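PDB 1GL4: nidogen-1 from Mus musculus, which is a sulfated basement-membrane glycoprotein that associates tightly with laminin and binds collagen IV and perlecan, the last through the G2 domain contained in this fragment. Local coordinates for residues A[207-212]-A[221-226]; A[98-103]-A[177-182]. All blocks are in the same frame, centred on the assembly; numbering follows the deposited sequence.

Both contacts lie in the G2 beta-barrel of nidogen-1, a fold related to green fluorescent protein, on the same side of the chain's centre; their own centres are about 11 Å apart, and each is about 21 Å from the centre of the chain. Contact 2 comes first along the chain, packing the residues after helix 96-99 against the loop that leads into strand 182-195. Contact 1 follows, at the loop end of the hairpin formed by strands 198-210 and 221-232. The two meet at the start of strand 182-195, where M210 N lies 2.9 Å from S182 O, a probable hydrogen bond. Barrel wall and end loops are thereby joined at one end of the barrel.

Contact 1 (A[207-212]-A[221-226]); sequences YTVMEP and HTHIYQ
Y207 lays its ring against two residues of the neighbouring strand: one face lies over the CA of H223, while CD2 stands over the centre of the Y225 ring, 3.7 Å from Y225 CE2. The planes of the two tyrosines are inclined at 48°, and Y225 OH hydrogen-bonds to P104 O. With CG held between its own backbone N and carbonyl carbon (chi1 58°), the Y207 side chain folds across to the opposite strand and its OH comes 3.4 Å from H223 CB. Y207 and H223 form one antiparallel hydrogen-bonded pair, V209 and H221 another, the latter including a nearly straight V209 N to H221 O bond of 2.8 Å. Between them, in the non-hydrogen-bonded pair, T208 OG1 touches T222 CG2 at 3.5 Å.

H221 likewise folds over its partner across the hairpin, V209, whose CB makes an off-centre CH-pi contact with the H221 imidazole. At the ring edge H221 NE2 donates to E211 OE2 over 2.9 Å, almost in the ring plane and to the anti lone pair; the bend of E211 at chi2 (-74°) brings the carboxylate there. H221 ND1 and H223 NE2 share a hydrogen bond of 2.8 Å. The chain from carboxylate through imidazole to imidazole fixes the H221 ring at both nitrogens, and E211 probably favours its charged form, while only one of the two facing nitrogens can carry the proton between them.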
# COMPACT_ATOMS: atom_id res chain seq x y z
N TYR A 207 -13.88 11.66 6.00
CA TYR A 207 -13.90 10.27 6.44
C TYR A 207 -15.00 10.15 7.49
O TYR A 207 -15.37 11.14 8.14
CB TYR A 207 -12.54 9.87 7.01
CG TYR A 207 -12.05 10.70 8.18
CD1 TYR A 207 -12.31 10.31 9.49
CD2 TYR A 207 -11.34 11.88 7.97
CE1 TYR A 207 -11.87 11.08 10.57
CE2 TYR A 207 -10.91 12.66 9.05
CZ TYR A 207 -11.18 12.25 10.34
OH TYR A 207 -10.79 13.03 11.41
N THR A 208 -15.55 8.95 7.64
CA THR A 208 -16.63 8.73 8.59
C THR A 208 -16.21 7.88 9.77
O THR A 208 -15.52 6.88 9.61
CB THR A 208 -17.82 8.04 7.90
OG1 THR A 208 -18.29 8.86 6.83
CG2 THR A 208 -18.96 7.80 8.91
N VAL A 209 -16.63 8.30 10.97
CA VAL A 209 -16.34 7.56 12.19
C VAL A 209 -17.60 6.89 12.73
O VAL A 209 -18.60 7.55 13.02
CB VAL A 209 -15.79 8.49 13.31
CG1 VAL A 209 -15.56 7.69 14.58
CG2 VAL A 209 -14.50 9.15 12.85
N MET A 210 -17.56 5.56 12.83
CA MET A 210 -18.69 4.79 13.35
C MET A 210 -18.40 4.46 14.82
O MET A 210 -17.34 3.92 15.15
CB MET A 210 -18.88 3.51 12.55
CG MET A 210 -19.23 3.73 11.09
SD MET A 210 -19.46 2.17 10.20
CE MET A 210 -21.17 1.79 10.64
N GLU A 211 -19.35 4.79 15.69
CA GLU A 211 -19.21 4.55 17.13
C GLU A 211 -19.09 3.07 17.50
O GLU A 211 -19.56 2.20 16.77
CB GLU A 211 -20.40 5.18 17.87
CG GLU A 211 -20.41 6.71 17.83
CD GLU A 211 -19.35 7.32 18.74
OE1 GLU A 211 -19.32 6.94 19.93
OE2 GLU A 211 -18.57 8.18 18.28
N PRO A 212 -18.46 2.77 18.66
CA PRO A 212 -18.25 1.40 19.16
C PRO A 212 -19.45 0.49 18.98
O PRO A 212 -20.57 0.83 19.38
CB PRO A 212 -17.92 1.63 20.63
CG PRO A 212 -17.17 2.91 20.59
CD PRO A 212 -18.00 3.76 19.64
N HIS A 221 -20.51 9.99 12.43
CA HIS A 221 -20.18 11.38 12.15
C HIS A 221 -18.97 11.52 11.23
O HIS A 221 -18.02 10.74 11.30
CB HIS A 221 -19.93 12.13 13.47
CG HIS A 221 -19.14 11.34 14.47
ND1 HIS A 221 -17.80 11.53 14.68
CD2 HIS A 221 -19.53 10.37 15.34
CE1 HIS A 221 -17.38 10.71 15.64
NE2 HIS A 221 -18.41 10.00 16.05
N THR A 222 -19.01 12.53 10.37
CA THR A 222 -17.96 12.78 9.40
C THR A 222 -17.00 13.89 9.82
O THR A 222 -17.37 14.79 10.58
CB THR A 222 -18.56 13.16 8.05
OG1 THR A 222 -19.35 14.35 8.21
CG2 THR A 222 -19.44 12.04 7.53
N HIS A 223 -15.78 13.82 9.31
CA HIS A 223 -14.76 14.81 9.61
C HIS A 223 -13.92 15.02 8.36
O HIS A 223 -13.92 14.17 7.47
CB HIS A 223 -13.92 14.34 10.80
CG HIS A 223 -14.72 14.12 12.04
ND1 HIS A 223 -15.19 15.15 12.82
CD2 HIS A 223 -15.21 12.98 12.60
CE1 HIS A 223 -15.95 14.67 13.79
NE2 HIS A 223 -15.97 13.35 13.68
N ILE A 224 -13.23 16.15 8.28
CA ILE A 224 -12.44 16.48 7.10
C ILE A 224 -10.97 16.73 7.42
O ILE A 224 -10.64 17.28 8.46
CB ILE A 224 -12.97 17.78 6.44
CG1 ILE A 224 -14.47 17.66 6.20
CG2 ILE A 224 -12.22 18.05 5.14
CD1 ILE A 224 -15.15 19.00 5.92
N TYR A 225 -10.08 16.31 6.52
CA TYR A 225 -8.66 16.58 6.69
C TYR A 225 -8.00 16.88 5.35
O TYR A 225 -8.51 16.50 4.30
CB TYR A 225 -7.92 15.45 7.45
CG TYR A 225 -8.01 14.01 6.95
CD1 TYR A 225 -7.43 12.99 7.70
CD2 TYR A 225 -8.69 13.67 5.78
CE1 TYR A 225 -7.51 11.66 7.30
CE2 TYR A 225 -8.77 12.32 5.37
CZ TYR A 225 -8.18 11.33 6.15
OH TYR A 225 -8.26 10.00 5.79
N GLN A 226 -6.89 17.61 5.41
CA GLN A 226 -6.16 17.98 4.20
C GLN A 226 -4.78 17.35 4.18
O GLN A 226 -3.99 17.53 5.11
CB GLN A 226 -6.01 19.50 4.10
CG GLN A 226 -5.31 19.95 2.81
CD GLN A 226 -5.01 21.44 2.79
OE1 GLN A 226 -4.16 21.93 3.53
NE2 GLN A 226 -5.71 22.17 1.93

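Contact 2 (A[98-103]-A[177-182]); sequences VGYSLL and IPYGAS
Y100 sets its ring flat against the turn at 178-181, with G180 N above the ring near its rim, 3.2 Å from Y100 CE2. The CA of Y179 sits over the same face in a CH-pi contact, 4.2 Å from the centroid of the Y100 ring, and A181 O approaches the ring edge at Y100 CD2. The Y179 ring is displaced well to one side of the Y100 ring, at 29° to it, and shares little of its face. Y260 meets the Y100 ring edge-to-face.

I177 packs along the Y100 backbone: its extended CG1 arm (chi2 -173°) brings CD1 to 3.4 Å from Y100 O, while CG2 rests 4.0 Å from Y100 CB. S101 turns OG to the side of its own backbone N (chi1 -68°), where it accepts a hydrogen bond of 3.0 Å from I177 N. Farther along, L103 CD1 reaches A181 O at 3.7 Å; the L103 side chain is about 7 Å from that of R268, a residue involved in perlecan binding. P178 to A181 form a type II beta turn, with glycine at its third position, packed against a segment of helical backbone at the end of the G2 barrel.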
# COMPACT_ATOMS: atom_id res chain seq x y z
N VAL A 98 -3.18 4.63 20.78
CA VAL A 98 -3.08 5.43 19.56
C VAL A 98 -3.65 4.70 18.34
O VAL A 98 -3.98 5.33 17.33
CB VAL A 98 -1.61 5.83 19.28
CG1 VAL A 98 -0.84 4.64 18.69
CG2 VAL A 98 -1.55 7.03 18.35
N GLY A 99 -3.79 3.38 18.46
CA GLY A 99 -4.31 2.57 17.37
C GLY A 99 -5.59 3.03 16.70
O GLY A 99 -5.65 3.12 15.47
N TYR A 100 -6.62 3.31 17.48
CA TYR A 100 -7.87 3.75 16.89
C TYR A 100 -7.78 5.15 16.29
O TYR A 100 -8.39 5.42 15.25
CB TYR A 100 -9.00 3.69 17.93
CG TYR A 100 -9.23 2.30 18.48
CD1 TYR A 100 -8.64 1.89 19.67
CD2 TYR A 100 -10.03 1.38 17.79
CE1 TYR A 100 -8.83 0.60 20.17
CE2 TYR A 100 -10.23 0.09 18.27
CZ TYR A 100 -9.62 -0.29 19.46
OH TYR A 100 -9.82 -1.56 19.95
N SER A 101 -7.00 6.03 16.91
CA SER A 101 -6.86 7.39 16.39
C SER A 101 -6.04 7.51 15.10
O SER A 101 -6.05 8.56 14.47
CB SER A 101 -6.27 8.31 17.47
OG SER A 101 -7.21 8.48 18.53
N LEU A 102 -5.34 6.45 14.72
CA LEU A 102 -4.55 6.46 13.49
C LEU A 102 -5.34 5.87 12.32
O LEU A 102 -4.89 5.90 11.17
CB LEU A 102 -3.25 5.67 13.68
CG LEU A 102 -2.26 6.15 14.74
CD1 LEU A 102 -1.10 5.16 14.84
CD2 LEU A 102 -1.75 7.54 14.39
N LEU A 103 -6.53 5.34 12.61
CA LEU A 103 -7.36 4.72 11.58
C LEU A 103 -7.62 5.54 10.32
O LEU A 103 -7.65 4.99 9.22
CB LEU A 103 -8.70 4.27 12.18
CG LEU A 103 -8.65 2.97 13.00
CD1 LEU A 103 -10.00 2.71 13.66
CD2 LEU A 103 -8.26 1.81 12.09
N ILE A 177 -10.05 9.29 18.68
CA ILE A 177 -11.12 8.45 18.17
C ILE A 177 -11.44 7.48 19.31
O ILE A 177 -10.54 6.90 19.91
CB ILE A 177 -10.67 7.68 16.90
CG1 ILE A 177 -10.69 8.65 15.71
CG2 ILE A 177 -11.58 6.50 16.64
CD1 ILE A 177 -10.42 8.01 14.40
N PRO A 178 -12.74 7.32 19.64
CA PRO A 178 -13.17 6.43 20.72
C PRO A 178 -12.65 5.00 20.60
O PRO A 178 -12.58 4.45 19.51
CB PRO A 178 -14.70 6.47 20.62
CG PRO A 178 -14.96 7.86 20.08
CD PRO A 178 -13.89 7.98 19.01
N TYR A 179 -12.28 4.41 21.73
CA TYR A 179 -11.80 3.03 21.75
C TYR A 179 -12.89 2.12 21.18
O TYR A 179 -14.06 2.22 21.57
CB TYR A 179 -11.49 2.59 23.19
CG TYR A 179 -10.10 2.94 23.70
CD1 TYR A 179 -9.40 4.04 23.20
CD2 TYR A 179 -9.50 2.18 24.71
CE1 TYR A 179 -8.13 4.38 23.69
CE2 TYR A 179 -8.24 2.51 25.21
CZ TYR A 179 -7.56 3.61 24.70
OH TYR A 179 -6.32 3.93 25.19
N GLY A 180 -12.51 1.26 20.25
CA GLY A 180 -13.47 0.33 19.66
C GLY A 180 -14.26 0.85 18.48
O GLY A 180 -15.07 0.12 17.91
N ALA A 181 -14.05 2.11 18.11
CA ALA A 181 -14.75 2.69 16.98
C ALA A 181 -14.10 2.23 15.67
O ALA A 181 -12.99 1.69 15.68
CB ALA A 181 -14.72 4.22 17.07
N SER A 182 -14.80 2.41 14.56
CA SER A 182 -14.28 2.03 13.25
C SER A 182 -14.34 3.25 12.33
O SER A 182 -15.00 4.24 12.65
CB SER A 182 -15.11 0.88 12.67
OG SER A 182 -16.49 1.20 12.64